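Local coordinates for protein transcriptional regulator, SorC family (PDB 2O0M) that probably regulates transcription as a SorC-family protein, binding DNA and a carbohydrate effector, at residues 124-129 with 156-161; 131-136 with 160-164; 172-176 with 192-196; 204-208 with 226-232; 297-301 with 322-326. All blocks are in the same frame, centred on the assembly; numbering follows the deposited sequence.

Contact 1. Residues 124-129 with 156-161; sequences LSDFGD and MVAENM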
# COMPACT_ATOMS: atom_id res chain seq x y z
N LEU A 124 7.33 -12.34 -5.58
CA LEU A 124 6.22 -11.83 -4.75
C LEU A 124 6.09 -12.60 -3.44
O LEU A 124 5.82 -12.02 -2.39
CB LEU A 124 4.90 -11.88 -5.52
CG LEU A 124 4.79 -10.93 -6.72
CD1 LEU A 124 3.36 -10.95 -7.27
CD2 LEU A 124 5.17 -9.51 -6.37
N SER A 125 6.31 -13.91 -3.50
CA SER A 125 6.38 -14.74 -2.30
C SER A 125 7.53 -14.28 -1.41
O SER A 125 7.38 -14.15 -0.19
CB SER A 125 6.53 -16.23 -2.68
OG SER A 125 6.95 -17.01 -1.57
N ASP A 126 8.68 -14.03 -2.03
CA ASP A 126 9.83 -13.46 -1.33
C ASP A 126 9.51 -12.11 -0.69
O ASP A 126 9.98 -11.82 0.40
CB ASP A 126 11.02 -13.30 -2.28
CG ASP A 126 11.60 -14.64 -2.72
OD1 ASP A 126 11.40 -15.66 -2.03
OD2 ASP A 126 12.26 -14.65 -3.77
N PHE A 127 8.70 -11.29 -1.36
CA PHE A 127 8.26 -10.02 -0.73
C PHE A 127 7.52 -10.29 0.58
O PHE A 127 7.63 -9.51 1.53
CB PHE A 127 7.35 -9.19 -1.65
CG PHE A 127 8.03 -8.51 -2.82
CD1 PHE A 127 9.41 -8.35 -2.91
CD2 PHE A 127 7.24 -7.98 -3.83
CE1 PHE A 127 9.98 -7.71 -4.00
CE2 PHE A 127 7.81 -7.34 -4.92
CZ PHE A 127 9.19 -7.20 -5.00
N GLY A 128 6.74 -11.37 0.63
CA GLY A 128 6.06 -11.80 1.85
C GLY A 128 7.03 -12.11 2.97
O GLY A 128 6.87 -11.66 4.10
N ASP A 129 8.06 -12.89 2.67
CA ASP A 129 9.12 -13.19 3.63
C ASP A 129 9.78 -11.92 4.14
O ASP A 129 9.98 -11.75 5.35
CB ASP A 129 10.20 -14.09 2.99
CG ASP A 129 9.81 -15.55 2.94
OD1 ASP A 129 8.76 -15.94 3.50
OD2 ASP A 129 10.57 -16.33 2.33
N MSE A 156 -0.64 -11.04 -3.00
CA MSE A 156 0.39 -12.08 -3.00
C MSE A 156 1.32 -12.00 -1.80
O MSE A 156 1.70 -13.04 -1.21
CB MSE A 156 1.20 -12.04 -4.28
CG MSE A 156 0.39 -12.41 -5.50
SE MSE A 156 -0.46 -14.16 -5.42
CE MSE A 156 0.88 -15.15 -4.45
N VAL A 157 1.71 -10.78 -1.43
CA VAL A 157 2.47 -10.57 -0.21
C VAL A 157 1.74 -11.15 0.99
O VAL A 157 2.31 -11.89 1.79
CB VAL A 157 2.74 -9.06 0.02
CG1 VAL A 157 3.24 -8.83 1.45
CG2 VAL A 157 3.75 -8.53 -1.00
N ALA A 158 0.45 -10.80 1.13
CA ALA A 158 -0.34 -11.24 2.27
C ALA A 158 -0.38 -12.77 2.37
O ALA A 158 -0.21 -13.34 3.45
CB ALA A 158 -1.74 -10.67 2.21
N GLU A 159 -0.57 -13.44 1.23
CA GLU A 159 -0.66 -14.91 1.20
C GLU A 159 0.63 -15.57 1.67
O GLU A 159 0.62 -16.74 2.10
CB GLU A 159 -0.99 -15.39 -0.22
CG GLU A 159 -2.37 -15.00 -0.71
CD GLU A 159 -3.50 -15.76 -0.02
OE1 GLU A 159 -3.22 -16.78 0.67
OE2 GLU A 159 -4.67 -15.34 -0.19
N ASN A 160 1.74 -14.84 1.61
CA ASN A 160 3.07 -15.38 1.88
C ASN A 160 3.73 -14.83 3.14
O ASN A 160 4.96 -14.87 3.28
CB ASN A 160 3.95 -15.16 0.65
CG ASN A 160 3.58 -16.09 -0.50
OD1 ASN A 160 3.93 -17.27 -0.47
ND2 ASN A 160 2.90 -15.56 -1.51
N MSE A 161 2.92 -14.38 4.09
CA MSE A 161 3.43 -13.86 5.36
C MSE A 161 3.63 -14.98 6.38
O MSE A 161 2.98 -16.02 6.30
CB MSE A 161 2.45 -12.86 5.95
CG MSE A 161 2.17 -11.74 5.04
SE MSE A 161 3.64 -10.56 5.07
CE MSE A 161 3.45 -9.72 6.88
O HOH W 1 6.92 -15.44 5.19
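Gly128 faces Val157 at the closest CA pair of the two segments, 4.3 Å apart. The bare CA of Gly128 lies 3.6 Å from Asn160 O in a CA-H...O contact and also close to Val157 O, so the backbones meet directly. Val157 straddles the site: CG1 lies near Gly128 CA, and CG2, set beside its own backbone N, touches Phe127 CB at 3.7 Å. At one end Leu124 and selenomethionine Met156 cross at about a right angle, Leu124 CD1 resting 3.8 Å from Met156 CG. The two helices belong to the layered alpha/beta fold of the putative sugar-binding domain, and Phe127 and Val157 both continue inward onto Ile306 of strand 302-306. Asn160, just past helix 152-159, lays its amide across Ser125. With CG anti to the carbonyl carbon (chi1 -73°), its ND2 can turn back to Met156 O, a 2.8 Å bond with an N-H...O angle of 162° and the oxygen close to the amide plane. That bond fixes the rotation of the amide and leaves Asn160 OD1 facing Ser125 OG in a weak, unsettled hydrogen bond of 3.2 Å. Farther along, a water donates to Asn160 O and lies very close to Asp129 OD1.

Contact 2. Residues 131-136 with 160-164; sequences LTNTLN and NMGSL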
# COMPACT_ATOMS: atom_id res chain seq x y z
N LEU A 131 8.65 -8.78 4.03
CA LEU A 131 7.75 -7.97 4.86
C LEU A 131 7.63 -8.56 6.26
O LEU A 131 7.62 -7.84 7.25
CB LEU A 131 6.37 -7.79 4.23
CG LEU A 131 5.42 -6.89 5.04
CD1 LEU A 131 6.00 -5.50 5.16
CD2 LEU A 131 4.03 -6.85 4.41
N THR A 132 7.52 -9.89 6.34
CA THR A 132 7.42 -10.54 7.65
C THR A 132 8.64 -10.18 8.51
O THR A 132 8.51 -9.75 9.66
CB THR A 132 7.26 -12.05 7.49
OG1 THR A 132 6.06 -12.30 6.75
CG2 THR A 132 7.14 -12.74 8.84
N ASN A 133 9.83 -10.34 7.96
CA ASN A 133 11.06 -10.05 8.70
C ASN A 133 11.14 -8.58 9.09
O ASN A 133 11.55 -8.24 10.21
CB ASN A 133 12.27 -10.49 7.88
CG ASN A 133 12.33 -11.99 7.72
OD1 ASN A 133 11.82 -12.75 8.56
ND2 ASN A 133 12.95 -12.44 6.64
N THR A 134 10.70 -7.72 8.18
CA THR A 134 10.73 -6.28 8.38
C THR A 134 9.78 -5.86 9.50
O THR A 134 10.17 -5.13 10.41
CB THR A 134 10.38 -5.56 7.06
OG1 THR A 134 11.40 -5.82 6.09
CG2 THR A 134 10.24 -4.06 7.27
N LEU A 135 8.53 -6.32 9.45
CA LEU A 135 7.58 -6.02 10.52
C LEU A 135 7.96 -6.70 11.84
O LEU A 135 7.69 -6.15 12.90
CB LEU A 135 6.16 -6.40 10.11
CG LEU A 135 5.59 -5.64 8.90
CD1 LEU A 135 4.18 -6.06 8.66
CD2 LEU A 135 5.68 -4.12 9.06
N ASN A 136 8.59 -7.86 11.80
CA ASN A 136 9.02 -8.50 13.04
C ASN A 136 10.05 -7.62 13.75
O ASN A 136 10.02 -7.47 14.97
CB ASN A 136 9.63 -9.86 12.74
CG ASN A 136 10.10 -10.57 14.00
OD1 ASN A 136 9.40 -10.57 15.01
ND2 ASN A 136 11.28 -11.17 13.94
N ASN A 160 1.74 -14.84 1.61
CA ASN A 160 3.07 -15.38 1.88
C ASN A 160 3.73 -14.83 3.14
O ASN A 160 4.96 -14.87 3.28
CB ASN A 160 3.95 -15.16 0.65
CG ASN A 160 3.58 -16.09 -0.50
OD1 ASN A 160 3.93 -17.27 -0.47
ND2 ASN A 160 2.90 -15.56 -1.51
N MSE A 161 2.92 -14.38 4.09
CA MSE A 161 3.43 -13.86 5.36
C MSE A 161 3.63 -14.98 6.38
O MSE A 161 2.98 -16.02 6.30
CB MSE A 161 2.45 -12.86 5.95
CG MSE A 161 2.17 -11.74 5.04
SE MSE A 161 3.64 -10.56 5.07
CE MSE A 161 3.45 -9.72 6.88
N GLY A 162 4.51 -14.72 7.34
CA GLY A 162 4.76 -15.62 8.46
C GLY A 162 4.28 -15.00 9.75
O GLY A 162 3.72 -13.90 9.76
N SER A 163 4.53 -15.69 10.85
CA SER A 163 4.00 -15.33 12.15
C SER A 163 4.59 -14.01 12.68
O SER A 163 5.80 -13.80 12.61
CB SER A 163 4.29 -16.45 13.15
OG SER A 163 3.77 -16.12 14.42
N LEU A 164 3.73 -13.16 13.22
CA LEU A 164 4.16 -11.95 13.94
C LEU A 164 3.58 -11.84 15.34
O LEU A 164 4.10 -11.09 16.15
CB LEU A 164 3.76 -10.67 13.17
CG LEU A 164 4.41 -10.53 11.80
CD1 LEU A 164 3.83 -9.34 11.02
CD2 LEU A 164 5.92 -10.39 11.90
O HOH W 2 7.23 -12.99 15.68
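Thr132 OG1 accepts the backbone N-H of Gly162 in a nearly straight bond, 2.9 Å long with an angle of 167° at the hydrogen. This is the one direct hydrogen bond between the helix and the loop 160-164, and threonine suits it by offering a short hydroxyl on the helix surface together with a methyl. The backbone of Gly162 packs directly on that methyl, Thr132 CG2 lying 3.7 Å from Gly162 O. Apolar groups flank the bond. The bent chain of selenomethionine Met161 passes its SE 3.4 Å from Thr132 OG1 and continues to Leu131, SE lying 3.8 Å from Leu131 CD2, while Met161 CE reaches Leu135 CD1 at 4.1 Å. Beyond it Leu164 divides its two methyls: CD1 packs on Leu135 CB at 3.9 Å, whereas CD2 lies over the helix backbone, 3.5 Å from Thr132 O, and also meets Asn136 CB.

The second shell sets these groups in place. Thr132 OG1 is also hydrogen-bonded to Gly128 O, one turn back; its chi1 of -60°, with OG1 beside the backbone N, serves both this bond and the one to Gly162. Arg169 NH2 bonds both Asn136 OD1 and Leu164 O, tying the far end of the loop to the helix, while a water spans Asn136 OD1 and Ser163 O only weakly. Leu131 reaches Val304 and Ile306 of strand 302-306 and Val240 of strand 238-245, and Leu135 touches Cys238. The loop also touches helix 188-199, where Met161 and Leu164 meet Thr199, before the chain enters strand 169-175.

Contact 3. Residues 172-176 with 192-196; sequences LFVPA and SAVMA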
# COMPACT_ATOMS: atom_id res chain seq x y z
N LEU A 172 -3.24 -5.79 14.77
CA LEU A 172 -4.54 -5.66 14.13
C LEU A 172 -4.35 -5.07 12.72
O LEU A 172 -3.72 -4.02 12.57
CB LEU A 172 -5.43 -4.75 14.95
CG LEU A 172 -6.83 -4.48 14.43
CD1 LEU A 172 -7.68 -5.72 14.54
CD2 LEU A 172 -7.46 -3.32 15.16
N PHE A 173 -4.93 -5.72 11.72
CA PHE A 173 -4.86 -5.26 10.34
C PHE A 173 -6.19 -4.66 9.92
O PHE A 173 -7.26 -5.25 10.15
CB PHE A 173 -4.45 -6.39 9.38
CG PHE A 173 -3.09 -6.97 9.68
CD1 PHE A 173 -1.96 -6.52 9.01
CD2 PHE A 173 -2.94 -7.92 10.69
CE1 PHE A 173 -0.70 -7.07 9.29
CE2 PHE A 173 -1.68 -8.46 10.99
CZ PHE A 173 -0.56 -8.01 10.29
N VAL A 174 -6.12 -3.48 9.31
CA VAL A 174 -7.29 -2.79 8.81
C VAL A 174 -6.96 -2.23 7.43
O VAL A 174 -5.80 -1.96 7.12
CB VAL A 174 -7.68 -1.63 9.75
CG1 VAL A 174 -8.12 -2.17 11.09
CG2 VAL A 174 -6.53 -0.63 9.92
N PRO A 175 -7.99 -2.05 6.60
CA PRO A 175 -7.74 -1.36 5.32
C PRO A 175 -7.39 0.11 5.55
O PRO A 175 -7.95 0.73 6.44
CB PRO A 175 -9.09 -1.47 4.62
CG PRO A 175 -10.07 -1.53 5.75
CD PRO A 175 -9.41 -2.41 6.76
N ALA A 176 -6.50 0.67 4.72
CA ALA A 176 -6.11 2.08 4.85
C ALA A 176 -7.17 3.00 4.25
O ALA A 176 -7.30 4.17 4.64
CB ALA A 176 -4.79 2.34 4.18
N SER A 192 -6.28 -7.49 4.42
CA SER A 192 -6.23 -7.40 5.89
C SER A 192 -6.53 -8.75 6.54
O SER A 192 -5.85 -9.17 7.50
CB SER A 192 -7.24 -6.37 6.40
OG SER A 192 -6.95 -5.08 5.87
N ALA A 193 -7.54 -9.43 6.01
CA ALA A 193 -7.99 -10.70 6.58
C ALA A 193 -6.94 -11.77 6.39
O ALA A 193 -6.64 -12.54 7.32
CB ALA A 193 -9.31 -11.12 5.98
N VAL A 194 -6.36 -11.80 5.20
CA VAL A 194 -5.31 -12.78 4.90
C VAL A 194 -4.07 -12.51 5.75
O VAL A 194 -3.50 -13.44 6.35
CB VAL A 194 -4.96 -12.80 3.39
CG1 VAL A 194 -3.74 -13.69 3.13
CG2 VAL A 194 -6.17 -13.30 2.60
N MSE A 195 -3.65 -11.26 5.82
CA MSE A 195 -2.49 -10.92 6.64
C MSE A 195 -2.72 -11.32 8.09
O MSE A 195 -1.83 -11.88 8.72
CB MSE A 195 -2.20 -9.42 6.59
CG MSE A 195 -1.61 -8.96 5.30
SE MSE A 195 -0.47 -7.37 5.56
CE MSE A 195 0.33 -7.39 3.81
N ALA A 196 -3.91 -11.06 8.60
CA ALA A 196 -4.22 -11.41 9.98
C ALA A 196 -4.08 -12.91 10.18
O ALA A 196 -3.43 -13.36 11.13
CB ALA A 196 -5.62 -10.96 10.35
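The ring of Phe173 carries Met195 CB over one face, 3.9 Å from the ring centroid and 17° off its normal, a CH-pi contact displaced toward the rim. The selenium of this selenomethionine comes in obliquely, 4.6 Å from the centroid, and adds a Met-aromatic contact; its nearest ring atom is CE1. Ala196 CA approaches Phe173 CD2 obliquely at 3.8 Å, and its small side chain lets the helix backbone come this near. With CG beside the backbone N (chi1 -61°), Phe173 directs its ring to the helix surface, between Met195 and Ala196, where it crosses the Met195 chain at about a right angle. Strand 169-175, helix 188-199 and strand 202-203 form a beta-alpha-beta unit, and the short strand and helix segments here run antiparallel, 166° between their directions and 7.5 Å apart at closest approach. The flat ring spans this gap and offers its face to Met195 CB. Toward the start of the helix Ser192 is compact enough for its OG to sit 3.2 Å from Val174 C, against the peptide leading into Pro175. Since proline N has no hydrogen to give, that approach is packing alone, and the hydroxyl bonds Ala188 O within its own helix. Phe173 also touches Ile146 of the neighbouring strand 142-148.

Contact 4. Residues 204-208 with 226-232; sequences RALYV and IQEVLTL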
# COMPACT_ATOMS: atom_id res chain seq x y z
N ARG A 204 -9.95 -6.01 11.27
CA ARG A 204 -11.26 -5.39 11.26
C ARG A 204 -11.52 -4.83 9.88
O ARG A 204 -10.81 -3.95 9.42
CB ARG A 204 -11.33 -4.30 12.32
CG ARG A 204 -11.33 -4.83 13.75
CD ARG A 204 -12.65 -5.49 14.10
NE ARG A 204 -13.73 -4.52 14.15
CZ ARG A 204 -13.98 -3.72 15.18
NH1 ARG A 204 -13.23 -3.75 16.27
NH2 ARG A 204 -15.00 -2.88 15.11
N ALA A 205 -12.53 -5.37 9.21
CA ALA A 205 -12.91 -4.91 7.89
C ALA A 205 -13.66 -3.60 8.01
O ALA A 205 -14.34 -3.36 9.01
CB ALA A 205 -13.76 -5.94 7.18
N LEU A 206 -13.51 -2.75 7.01
CA LEU A 206 -14.27 -1.53 6.92
C LEU A 206 -15.41 -1.83 5.96
O LEU A 206 -15.17 -2.10 4.78
CB LEU A 206 -13.40 -0.39 6.39
CG LEU A 206 -14.09 0.95 6.13
CD1 LEU A 206 -14.65 1.56 7.41
CD2 LEU A 206 -13.10 1.89 5.50
N TYR A 207 -16.63 -1.84 6.48
CA TYR A 207 -17.75 -2.37 5.71
C TYR A 207 -18.35 -1.27 4.85
O TYR A 207 -19.49 -0.85 5.01
CB TYR A 207 -18.74 -3.09 6.64
CG TYR A 207 -18.26 -4.50 6.95
CD1 TYR A 207 -17.80 -4.85 8.19
CD2 TYR A 207 -18.25 -5.47 5.97
CE1 TYR A 207 -17.36 -6.16 8.46
CE2 TYR A 207 -17.80 -6.79 6.23
CZ TYR A 207 -17.35 -7.12 7.46
OH TYR A 207 -16.91 -8.42 7.68
N VAL A 208 -17.52 -0.81 3.92
CA VAL A 208 -17.86 0.20 2.94
C VAL A 208 -17.69 -0.47 1.59
O VAL A 208 -16.64 -1.04 1.33
CB VAL A 208 -16.92 1.42 3.08
CG1 VAL A 208 -17.10 2.38 1.91
CG2 VAL A 208 -17.18 2.14 4.39
N ILE A 226 -18.87 1.60 11.81
CA ILE A 226 -18.03 2.17 10.75
C ILE A 226 -17.06 3.20 11.35
O ILE A 226 -15.87 3.22 11.01
CB ILE A 226 -18.89 2.83 9.66
CG1 ILE A 226 -19.75 1.79 8.92
CG2 ILE A 226 -18.04 3.66 8.69
CD1 ILE A 226 -18.99 0.87 7.99
N GLN A 227 -17.58 4.05 12.23
CA GLN A 227 -16.77 5.08 12.88
C GLN A 227 -15.63 4.45 13.67
O GLN A 227 -14.51 4.98 13.69
CB GLN A 227 -17.63 5.90 13.85
CG GLN A 227 -18.65 6.82 13.20
CD GLN A 227 -19.65 7.39 14.21
OE1 GLN A 227 -19.62 7.05 15.41
NE2 GLN A 227 -20.54 8.26 13.74
N GLU A 228 -15.93 3.34 14.32
CA GLU A 228 -14.97 2.62 15.14
C GLU A 228 -13.79 2.18 14.29
O GLU A 228 -12.65 2.36 14.68
CB GLU A 228 -15.66 1.43 15.78
CG GLU A 228 -14.82 0.61 16.73
CD GLU A 228 -15.68 -0.31 17.58
OE1 GLU A 228 -16.73 0.16 18.10
OE2 GLU A 228 -15.33 -1.50 17.73
N VAL A 229 -14.08 1.64 13.11
CA VAL A 229 -13.00 1.21 12.22
C VAL A 229 -12.23 2.40 11.63
O VAL A 229 -11.00 2.36 11.56
CB VAL A 229 -13.49 0.23 11.13
CG1 VAL A 229 -12.34 -0.17 10.19
CG2 VAL A 229 -14.09 -1.01 11.78
N LEU A 230 -12.93 3.46 11.23
CA LEU A 230 -12.27 4.68 10.75
C LEU A 230 -11.34 5.26 11.82
O LEU A 230 -10.25 5.73 11.51
CB LEU A 230 -13.27 5.73 10.26
CG LEU A 230 -14.03 5.37 8.97
CD1 LEU A 230 -15.14 6.39 8.74
CD2 LEU A 230 -13.09 5.29 7.75
N THR A 231 -11.76 5.17 13.08
CA THR A 231 -10.92 5.65 14.17
C THR A 231 -9.68 4.76 14.34
O THR A 231 -8.58 5.28 14.50
CB THR A 231 -11.73 5.75 15.48
OG1 THR A 231 -12.78 6.72 15.29
CG2 THR A 231 -10.87 6.20 16.65
N LEU A 232 -9.86 3.45 14.28
CA LEU A 232 -8.74 2.51 14.33
C LEU A 232 -7.73 2.85 13.24
O LEU A 232 -6.52 2.92 13.48
CB LEU A 232 -9.20 1.06 14.18
CG LEU A 232 -9.89 0.45 15.42
CD1 LEU A 232 -10.65 -0.82 15.05
CD2 LEU A 232 -8.87 0.16 16.51
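Leu206 and Val229 bring the loop after strand 202-203 against helix 224-234, at the flank of the beta-sheet of the alpha/beta putative sugar-binding domain. The apolar part centres on Leu206, whose CG lies opposite the backbone N (chi1 175°), so that the branched end reaches the helix. Its CB packs on Val229 CG1 at 4.0 Å and its CD1 on Leu230 CD2 at 4.1 Å. Val229, compact and beta-branched, packs against the loop backbone, with CG2 3.6 Å from Ala205 O. Ile226 uses its longer branch: CD1 meets Tyr207 O at 3.5 Å and also touches Val208 CG2. Tyr207 centres an inverse gamma turn; Ala205 CB lies over one face of its ring, toward the rim. Val208 and Ile226 both continue onto Leu220 of helix 214-221.

The charged part involves the exposed Glu228 and the partly exposed Arg204. Arg204, whose backbone pairs with Phe173 of strand 169-175, bends its chain at chi2 and chi3 to bring the guanidinium beside Glu228, whose own chain is extended; a long flexible arginine can span this gap. Leu232 CD1 lies over the rim of one guanidinium face. The salt bridge is uneven, for Arg204 NH1 adds only a weak 3.4 Å bond to Glu228 OE2. Arg204 NH2 makes the stronger one, 3.0 Å to Glu228 OE2, which lies in the guanidinium plane but is met from above the carboxylate plane, the two planes standing 80° apart.

Contact 5. Residues 297-301 with 322-326; sequences LQEIP and NAPKQ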
# COMPACT_ATOMS: atom_id res chain seq x y z
N LEU A 297 0.57 10.32 6.70
CA LEU A 297 1.59 9.27 6.60
C LEU A 297 2.89 9.69 7.27
O LEU A 297 3.58 8.85 7.84
CB LEU A 297 1.91 8.91 5.15
CG LEU A 297 0.98 7.99 4.40
CD1 LEU A 297 1.61 7.70 3.05
CD2 LEU A 297 0.75 6.69 5.17
N GLN A 298 3.21 10.98 7.17
CA GLN A 298 4.47 11.56 7.70
C GLN A 298 4.68 11.25 9.18
O GLN A 298 5.81 11.08 9.63
CB GLN A 298 4.48 13.08 7.49
CG GLN A 298 4.19 13.54 6.04
CD GLN A 298 5.31 13.21 5.06
OE1 GLN A 298 5.05 12.76 3.93
NE2 GLN A 298 6.56 13.43 5.48
N GLU A 299 3.58 11.16 9.93
CA GLU A 299 3.67 10.92 11.37
C GLU A 299 3.62 9.45 11.77
O GLU A 299 3.76 9.14 12.95
CB GLU A 299 2.58 11.71 12.10
CG GLU A 299 3.04 13.07 12.68
CD GLU A 299 3.77 13.96 11.69
OE1 GLU A 299 3.13 14.46 10.74
OE2 GLU A 299 4.99 14.17 11.88
N ILE A 300 3.43 8.54 10.81
CA ILE A 300 3.32 7.11 11.13
C ILE A 300 4.74 6.53 11.16
O ILE A 300 5.47 6.68 10.20
CB ILE A 300 2.44 6.37 10.10
CG1 ILE A 300 1.01 6.91 10.18
CG2 ILE A 300 2.45 4.88 10.34
CD1 ILE A 300 0.09 6.38 9.14
N PRO A 301 5.14 5.90 12.28
CA PRO A 301 6.54 5.45 12.40
C PRO A 301 6.97 4.42 11.37
O PRO A 301 8.09 4.50 10.87
CB PRO A 301 6.62 4.86 13.82
CG PRO A 301 5.26 4.77 14.33
CD PRO A 301 4.36 5.64 13.50
N ASN A 322 7.82 12.19 -3.08
CA ASN A 322 7.23 12.82 -1.90
C ASN A 322 6.82 11.85 -0.78
O ASN A 322 6.09 12.24 0.13
CB ASN A 322 6.02 13.68 -2.31
CG ASN A 322 4.74 12.86 -2.60
OD1 ASN A 322 4.74 11.61 -2.62
ND2 ASN A 322 3.64 13.58 -2.82
N ALA A 323 7.27 10.59 -0.84
CA ALA A 323 7.01 9.61 0.22
C ALA A 323 7.68 10.05 1.52
O ALA A 323 8.70 10.75 1.48
CB ALA A 323 7.52 8.24 -0.18
N PRO A 324 7.12 9.65 2.69
CA PRO A 324 7.75 10.00 3.96
C PRO A 324 9.16 9.48 4.00
O PRO A 324 9.42 8.37 3.53
CB PRO A 324 6.89 9.27 4.99
CG PRO A 324 5.58 9.12 4.33
CD PRO A 324 5.89 8.86 2.90
N LYS A 325 10.08 10.25 4.57
CA LYS A 325 11.48 9.87 4.53
C LYS A 325 11.78 8.61 5.32
O LYS A 325 12.78 7.95 5.07
CB LYS A 325 12.38 11.04 4.97
CG LYS A 325 12.33 12.24 4.03
CD LYS A 325 12.30 11.82 2.56
CE LYS A 325 12.71 12.90 1.64
NZ LYS A 325 12.89 12.35 0.28
N GLN A 326 10.91 8.25 6.25
CA GLN A 326 11.08 7.02 7.03
C GLN A 326 10.66 5.76 6.28
O GLN A 326 10.82 4.66 6.80
CB GLN A 326 10.33 7.08 8.36
CG GLN A 326 8.80 7.05 8.26
CD GLN A 326 8.17 8.42 8.19
OE1 GLN A 326 8.77 9.35 7.65
NE2 GLN A 326 6.96 8.56 8.75
O HOH W 3 9.07 12.84 5.33
O HOH W 4 9.08 3.34 8.43
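Gln298 and Pro324 bring the two irregular segments together, their CA atoms 5.2 Å apart, and the backbones diverge to 7.2 Å between the CA atoms of Pro301 and Gln326. Gln326 spans that wider end with its side-chain amide. Its CG takes the crowded position between backbone N and carbonyl carbon (chi1 69°), and a second bend at chi2 carries NE2 to two carbonyl oxygens. The bond from Gln326 NE2 to Ile300 O is 2.8 Å with an angle of 165° at the hydrogen, and the acceptor lies in the amide plane. The bond from Gln326 NE2 to Gln298 O, 2.9 Å, is less straight, and there the donor stands well above the carbonyl plane. Glutamine suits the place because one amide nitrogen offers two hydrogens at the end of a reaching chain.

Pro324 fills the closer end. Its CG sits 3.8 Å from Leu297 CB and 3.7 Å from Gln298 OE1, the Gln298 chain bending at chi2 to cross the proline ring at about a right angle. Leu297 and Pro324 both continue onto Tyr319 of helix 313-320. A water accepts from Lys325 N and, weakly, from Gln298 NE2. The segments thus join the loops that lead into neighbouring parallel strands 302-306 and 328-332. With both hydrogens of NE2 engaged, the Gln326 amide is fixed in its rotation, and two loop carbonyls are given donors by one side chain.

All five contacts lie within the putative sugar-binding domain and follow one another along the chain, except that contacts 1 and 2 end on the same stretch and share Asn160 and Met161. Those two, with centres 9 Å apart, use helix 122-138, and Val157 packs on Leu131 between them. Contact 3 touches both through Met195, so that helices 122-138, 152-159 and 188-199 pack side by side. Contact 4, centred 12 Å from contact 3, is tied to it through Phe173 and Arg204. Contact 5 touches none of the others, its centre about 20 Å or more from each. Together they hold helices and loops round the sheet of the domain that probably binds the sugar.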